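Local atomic coordinates of 2-dehydro-3-deoxy-D-arabinonate dehydratase (Sulfolobus solfataricus, PDB entry 2Q18), a protein that catalyses the metal-dependent dehydration of 2-dehydro-3-deoxy-D-arabinonate to 2,5-dioxopentanoate, a step in the pentose oxidation pathway leading to 2-oxoglutarate. Residues T49-Y53 / Q54-K58. Residues are numbered along the deposited sequence; the frame is centred on the assembly and turned at random.
Sequences TGIDY and QSLLK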
loop_
_atom_site.group_PDB
_atom_site.type_symbol
_atom_site.label_atom_id
_atom_site.label_comp_id
_atom_site.label_asym_id
_atom_site.label_seq_id
_atom_site.Cartn_x
_atom_site.Cartn_y
_atom_site.Cartn_z
ATOM N N THR A 49 2.075 -28.328 11.802
ATOM C CA THR A 49 3.057 -29.317 12.215
ATOM C C THR A 49 4.337 -29.009 11.444
ATOM O O THR A 49 4.302 -28.303 10.429
ATOM C CB THR A 49 2.578 -30.760 11.925
ATOM O OG1 THR A 49 2.366 -30.924 10.518
ATOM C CG2 THR A 49 1.273 -31.057 12.662
ATOM N N GLY A 50 5.465 -29.512 11.928
ATOM C CA GLY A 50 6.737 -29.297 11.242
ATOM C C GLY A 50 7.430 -27.996 11.602
ATOM O O GLY A 50 8.483 -27.678 11.045
ATOM N N ILE A 51 6.832 -27.231 12.514
ATOM C CA ILE A 51 7.502 -26.074 13.099
ATOM C C ILE A 51 8.056 -26.521 14.446
ATOM O O ILE A 51 7.310 -26.700 15.418
ATOM C CB ILE A 51 6.562 -24.836 13.256
ATOM C CG1 ILE A 51 5.898 -24.462 11.918
ATOM C CG2 ILE A 51 7.319 -23.646 13.860
ATOM C CD1 ILE A 51 6.864 -24.163 10.771
ATOM N N ASP A 52 9.366 -26.720 14.490
ATOM C CA ASP A 52 10.022 -27.250 15.672
ATOM C C ASP A 52 10.451 -26.103 16.585
ATOM O O ASP A 52 11.577 -25.607 16.502
ATOM C CB ASP A 52 11.210 -28.131 15.269
ATOM C CG ASP A 52 11.757 -28.961 16.428
ATOM O OD1 ASP A 52 11.402 -28.705 17.603
ATOM O OD2 ASP A 52 12.565 -29.869 16.154
ATOM N N TYR A 53 9.528 -25.697 17.454
ATOM C CA TYR A 53 9.723 -24.575 18.373
ATOM C C TYR A 53 10.941 -24.758 19.290
ATOM O O TYR A 53 11.765 -23.848 19.423
ATOM C CB TYR A 53 8.442 -24.357 19.184
ATOM C CG TYR A 53 8.564 -23.442 20.386
ATOM C CD1 TYR A 53 8.793 -22.070 20.232
ATOM C CD2 TYR A 53 8.421 -23.948 21.681
ATOM C CE1 TYR A 53 8.891 -21.229 21.341
ATOM C CE2 TYR A 53 8.513 -23.117 22.795
ATOM C CZ TYR A 53 8.745 -21.760 22.618
ATOM O OH TYR A 53 8.840 -20.940 23.720
ATOM N N GLN A 54 11.059 -25.938 19.900
ATOM C CA GLN A 54 12.193 -26.234 20.785
ATOM C C GLN A 54 13.533 -26.144 20.064
ATOM O O GLN A 54 14.493 -25.616 20.621
ATOM C CB GLN A 54 12.036 -27.596 21.474
ATOM C CG GLN A 54 10.879 -27.677 22.480
ATOM C CD GLN A 54 11.006 -26.703 23.655
ATOM O OE1 GLN A 54 9.999 -26.284 24.225
ATOM N NE2 GLN A 54 12.237 -26.351 24.023
ATOM N N SER A 55 13.591 -26.632 18.823
ATOM C CA SER A 55 14.798 -26.505 18.000
ATOM C C SER A 55 15.115 -25.060 17.641
ATOM O O SER A 55 16.282 -24.666 17.651
ATOM C CB SER A 55 14.699 -27.332 16.719
ATOM O OG SER A 55 14.833 -28.711 16.993
ATOM N N LEU A 56 14.083 -24.282 17.308
ATOM C CA LEU A 56 14.255 -22.851 17.021
ATOM C C LEU A 56 14.860 -22.114 18.208
ATOM O O LEU A 56 15.733 -21.271 18.031
ATOM C CB LEU A 56 12.929 -22.187 16.621
ATOM C CG LEU A 56 12.429 -22.327 15.182
ATOM C CD1 LEU A 56 11.046 -21.687 15.053
ATOM C CD2 LEU A 56 13.402 -21.707 14.178
ATOM N N LEU A 57 14.391 -22.435 19.409
ATOM C CA LEU A 57 14.940 -21.859 20.639
ATOM C C LEU A 57 16.436 -22.142 20.795
ATOM O O LEU A 57 17.202 -21.253 21.175
ATOM C CB LEU A 57 14.185 -22.376 21.869
ATOM C CG LEU A 57 12.707 -22.017 22.057
ATOM C CD1 LEU A 57 12.175 -22.678 23.315
ATOM C CD2 LEU A 57 12.485 -20.502 22.106
ATOM N N LYS A 58 16.843 -23.372 20.480
ATOM C CA LYS A 58 18.228 -23.814 20.682
ATOM C C LYS A 58 19.147 -23.456 19.522
ATOM O O LYS A 58 20.274 -23.006 19.734
ATOM C CB LYS A 58 18.278 -25.326 20.931
ATOM C CG LYS A 58 17.693 -25.753 22.265
ATOM C CD LYS A 58 17.343 -27.237 22.269
ATOM C CE LYS A 58 16.552 -27.598 23.523
ATOM N NZ LYS A 58 15.854 -28.916 23.415
HETATM O O HOH W 1 9.422 -28.274 19.329
#
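Tyr53 and Leu57, one turn apart on helix 53-59, form the tightly packed side of this local contact. The phenol ring has CD1 of Leu57 over one face, 4.0 Å from the ring centroid and offset toward the rim, a CH-pi contact in which that methyl lies 3.6 Å from Tyr53 CZ. With CG anti to the backbone N (chi1 167°), beside its own carbonyl carbon, the Tyr53 ring lies obliquely across the Leu57 side chain, whose second methyl, CD2, meets CE1 of the ring. Leu57 N also donates to Tyr53 O at 3.0 Å, so backbone and side chains join the same two residues. The buried ring continues into the protein against Phe4, Ile17 and Val193, while Leu56 packs on Phe4, Val6 and Ile62. Cutting Tyr53 back to alanine removes the ring, which is likely to open a gap between Leu57 and Phe4, Ile17 and Val193 and leave the leucine methyls without their aromatic partner. The solvent side is polar and looser. Here the end of the exposed Asp52 side chain comes up to Ser55 and takes two bonds from it: the hydroxyl OG donates to OD2 at 2.7 Å, and the backbone N reaches OD1 at a longer 3.3 Å. Both donors approach from above the carboxylate plane, 71° to 73° out of it. A water links the carboxylate to the next amide, donating to Asp52 OD1 and accepting from Gln54 N at 2.9 Å. The backbone O of Asp52 accepts from Leu56 N at 2.9 Å, the first i to i+4 bond of the helix. Asp52 is thus a classic aspartate N-cap, its side chain satisfying an amide of the first turn where the loop after strand 45-49 enters helix 53-59.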